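Local structure of enolase from the environmental genome shotgun sequencing of the Sargasso Sea (2QGY) at residues 14-22 against 60-68. The protein is of unknown specific function but belongs to the enolase superfamily and binds a magnesium ion, as do relatives that abstract a proton beside a carboxylate. Residues are numbered along the deposited sequence; the frame is centred on the assembly and turned at random.
Sequences SRLKIWITD and EKGIAIIIK
Ile18 and Ala64 meet where strand 14-21 lies on helix 60-68. The two run nearly antiparallel (172°), their axes 9.7 Å apart at closest approach. Alanine suits this place because its single methyl lets the strand settle close to the helix: Ile18 CG2 rests 3.9 Å from Ala64 CB. With CG1 anti to its carbonyl carbon (chi1 -58°) and the chain extended at chi2 (175°), Ile18 brings CD1 to within 3.3 Å of Ala64 O, which accepts the helical hydrogen bond from Lys68 N. The same CD1 packs against Ile67 CG2 at 3.9 Å. Toward the helix start, both branches of Ile20 rest on Glu60, CD1 3.5 Å from Glu60 O and CG2 4.0 Å from Glu60 CB; the Glu60 chain, bent at chi2, carries its carboxylate away from the strand. Leu16 closes the other end, CD2 3.7 Å from Lys68 CA, and crosses Ile67 at about a right angle. Branched apolar chains suit this buried interface.

The partly exposed lysines flank it, pairing aliphatic stems with outlying amines. Lys61 gives Ile20 its backbone N and CG, while its NZ forms a salt bridge with Glu69 of the second subunit; Lys68 meets Leu16 through CA and CB. Helix 99-120 backs Ile67. Helix 60-74 thus packs on the antiparallel sheet of strands 48-53, 37-43, 13-21 and 373-379, as in the alpha+beta capping domain of the enolase superfamily.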
loop_
_atom_site.group_PDB
_atom_site.type_symbol
_atom_site.label_atom_id
_atom_site.label_comp_id
_atom_site.label_asym_id
_atom_site.label_seq_id
_atom_site.Cartn_x
_atom_site.Cartn_y
_atom_site.Cartn_z
ATOM N N SER A 14 -4.288 9.269 26.124
ATOM C CA SER A 14 -5.607 9.108 26.727
ATOM C C SER A 14 -6.778 9.219 25.758
ATOM O O SER A 14 -7.801 8.542 25.944
ATOM C CB SER A 14 -5.807 10.000 27.961
ATOM O OG SER A 14 -5.703 11.372 27.641
ATOM N N ARG A 15 -6.630 10.039 24.713
ATOM C CA ARG A 15 -7.774 10.328 23.874
ATOM C C ARG A 15 -7.400 10.468 22.406
ATOM O O ARG A 15 -6.321 10.942 22.095
ATOM C CB ARG A 15 -8.462 11.597 24.365
ATOM C CG ARG A 15 -9.918 11.701 23.987
ATOM C CD ARG A 15 -10.602 12.843 24.779
ATOM N NE ARG A 15 -10.705 12.537 26.208
ATOM C CZ ARG A 15 -11.840 12.248 26.847
ATOM N NH1 ARG A 15 -12.995 12.233 26.187
ATOM N NH2 ARG A 15 -11.820 11.975 28.153
ATOM N N LEU A 16 -8.310 10.009 21.543
ATOM C CA LEU A 16 -8.203 10.222 20.095
ATOM C C LEU A 16 -9.484 10.840 19.586
ATOM O O LEU A 16 -10.572 10.370 19.903
ATOM C CB LEU A 16 -7.920 8.901 19.360
ATOM C CG LEU A 16 -7.904 8.894 17.803
ATOM C CD1 LEU A 16 -6.741 9.678 17.238
ATOM C CD2 LEU A 16 -7.870 7.445 17.287
ATOM N N LYS A 17 -9.334 11.871 18.756
ATOM C CA LYS A 17 -10.423 12.360 17.930
ATOM C C LYS A 17 -9.982 12.370 16.462
ATOM O O LYS A 17 -8.847 12.750 16.142
ATOM C CB LYS A 17 -10.761 13.785 18.342
ATOM C CG LYS A 17 -12.001 14.392 17.642
ATOM C CD LYS A 17 -13.278 13.571 17.819
ATOM C CE LYS A 17 -14.487 14.214 17.114
ATOM N NZ LYS A 17 -15.123 15.275 17.976
ATOM N N ILE A 18 -10.904 11.976 15.602
ATOM C CA ILE A 18 -10.676 11.998 14.149
ATOM C C ILE A 18 -11.869 12.699 13.512
ATOM O O ILE A 18 -13.023 12.406 13.872
ATOM C CB ILE A 18 -10.553 10.565 13.559
ATOM C CG1 ILE A 18 -9.433 9.787 14.220
ATOM C CG2 ILE A 18 -10.343 10.619 11.976
ATOM C CD1 ILE A 18 -9.335 8.302 13.774
ATOM N N TRP A 19 -11.596 13.607 12.569
ATOM C CA TRP A 19 -12.643 14.171 11.718
ATOM C C TRP A 19 -12.312 13.796 10.299
ATOM O O TRP A 19 -11.141 13.856 9.910
ATOM C CB TRP A 19 -12.622 15.696 11.767
ATOM C CG TRP A 19 -12.942 16.324 13.078
ATOM C CD1 TRP A 19 -14.144 16.852 13.445
ATOM C CD2 TRP A 19 -12.041 16.567 14.171
ATOM N NE1 TRP A 19 -14.065 17.384 14.715
ATOM C CE2 TRP A 19 -12.787 17.222 15.185
ATOM C CE3 TRP A 19 -10.678 16.298 14.396
ATOM C CZ2 TRP A 19 -12.218 17.607 16.402
ATOM C CZ3 TRP A 19 -10.113 16.666 15.629
ATOM C CH2 TRP A 19 -10.881 17.338 16.596
ATOM N N ILE A 20 -13.334 13.407 9.530
ATOM C CA ILE A 20 -13.193 13.352 8.075
ATOM C C ILE A 20 -14.096 14.424 7.484
ATOM O O ILE A 20 -15.328 14.371 7.646
ATOM C CB ILE A 20 -13.622 11.972 7.539
ATOM C CG1 ILE A 20 -12.784 10.868 8.204
ATOM C CG2 ILE A 20 -13.600 11.966 5.982
ATOM C CD1 ILE A 20 -13.160 9.446 7.728
ATOM N N THR A 21 -13.502 15.424 6.838
ATOM C CA THR A 21 -14.305 16.523 6.323
ATOM C C THR A 21 -15.138 16.070 5.105
ATOM O O THR A 21 -14.731 15.187 4.350
ATOM C CB THR A 21 -13.475 17.800 6.024
ATOM O OG1 THR A 21 -12.475 17.531 5.016
ATOM C CG2 THR A 21 -12.768 18.277 7.309
ATOM N N ASP A 22 -16.312 16.667 4.925
ATOM C CA ASP A 22 -17.077 16.422 3.707
ATOM C C ASP A 22 -16.395 17.166 2.574
ATOM O O ASP A 22 -15.567 18.038 2.807
ATOM C CB ASP A 22 -18.510 16.950 3.848
ATOM C CG ASP A 22 -19.509 16.182 2.977
ATOM O OD1 ASP A 22 -19.098 15.363 2.114
ATOM O OD2 ASP A 22 -20.713 16.405 3.185
ATOM N N GLU A 60 -11.202 6.703 3.078
ATOM C CA GLU A 60 -11.102 7.617 4.213
ATOM C C GLU A 60 -11.509 6.982 5.542
ATOM O O GLU A 60 -10.798 7.111 6.525
ATOM C CB GLU A 60 -11.887 8.927 3.985
ATOM C CG GLU A 60 -11.487 9.689 2.731
ATOM C CD GLU A 60 -12.337 9.358 1.507
ATOM O OE1 GLU A 60 -13.034 8.313 1.493
ATOM O OE2 GLU A 60 -12.292 10.147 0.524
ATOM N N LYS A 61 -12.655 6.298 5.574
ATOM C CA LYS A 61 -13.103 5.658 6.814
ATOM C C LYS A 61 -12.164 4.496 7.182
ATOM O O LYS A 61 -11.870 4.279 8.362
ATOM C CB LYS A 61 -14.549 5.167 6.670
ATOM C CG LYS A 61 -15.563 6.310 6.626
ATOM C CD LYS A 61 -16.992 5.839 6.905
ATOM C CE LYS A 61 -17.545 5.003 5.774
ATOM N NZ LYS A 61 -19.030 4.714 5.913
ATOM N N GLY A 62 -11.686 3.782 6.167
ATOM C CA GLY A 62 -10.737 2.685 6.371
ATOM C C GLY A 62 -9.459 3.183 7.027
ATOM O O GLY A 62 -8.971 2.587 7.986
ATOM N N ILE A 63 -8.946 4.308 6.539
ATOM C CA ILE A 63 -7.748 4.906 7.115
ATOM C C ILE A 63 -8.011 5.294 8.586
ATOM O O ILE A 63 -7.198 4.995 9.492
ATOM C CB ILE A 63 -7.268 6.090 6.252
ATOM C CG1 ILE A 63 -6.741 5.584 4.877
ATOM C CG2 ILE A 63 -6.194 6.925 6.981
ATOM C CD1 ILE A 63 -6.608 6.700 3.869
ATOM N N ALA A 64 -9.146 5.946 8.824
ATOM C CA ALA A 64 -9.502 6.367 10.194
ATOM C C ALA A 64 -9.600 5.192 11.178
ATOM O O ALA A 64 -9.186 5.298 12.346
ATOM C CB ALA A 64 -10.802 7.145 10.166
ATOM N N ILE A 65 -10.200 4.096 10.723
ATOM C CA ILE A 65 -10.307 2.897 11.533
ATOM C C ILE A 65 -8.945 2.290 11.877
ATOM O O ILE A 65 -8.711 1.865 13.018
ATOM C CB ILE A 65 -11.271 1.872 10.874
ATOM C CG1 ILE A 65 -12.710 2.415 10.880
ATOM C CG2 ILE A 65 -11.143 0.474 11.518
ATOM C CD1 ILE A 65 -13.244 2.845 12.241
ATOM N N ILE A 66 -8.032 2.306 10.912
ATOM C CA ILE A 66 -6.651 1.904 11.147
ATOM C C ILE A 66 -5.951 2.817 12.155
ATOM O O ILE A 66 -5.323 2.323 13.093
ATOM C CB ILE A 66 -5.852 1.809 9.817
ATOM C CG1 ILE A 66 -6.400 0.658 8.969
ATOM C CG2 ILE A 66 -4.355 1.590 10.104
ATOM C CD1 ILE A 66 -5.847 0.726 7.517
ATOM N N ILE A 67 -6.071 4.135 11.988
ATOM C CA ILE A 67 -5.553 5.040 13.001
ATOM C C ILE A 67 -6.120 4.688 14.378
ATOM O O ILE A 67 -5.376 4.649 15.362
ATOM C CB ILE A 67 -5.922 6.537 12.688
ATOM C CG1 ILE A 67 -5.192 6.992 11.419
ATOM C CG2 ILE A 67 -5.563 7.466 13.880
ATOM C CD1 ILE A 67 -5.705 8.330 10.847
ATOM N N LYS A 68 -7.426 4.458 14.448
ATOM C CA LYS A 68 -8.062 4.112 15.711
ATOM C C LYS A 68 -7.478 2.819 16.303
ATOM O O LYS A 68 -7.198 2.751 17.515
ATOM C CB LYS A 68 -9.589 3.960 15.546
ATOM C CG LYS A 68 -10.285 3.578 16.877
ATOM C CD LYS A 68 -11.808 3.714 16.824
ATOM C CE LYS A 68 -12.503 2.351 16.706
ATOM N NZ LYS A 68 -14.021 2.403 16.855
#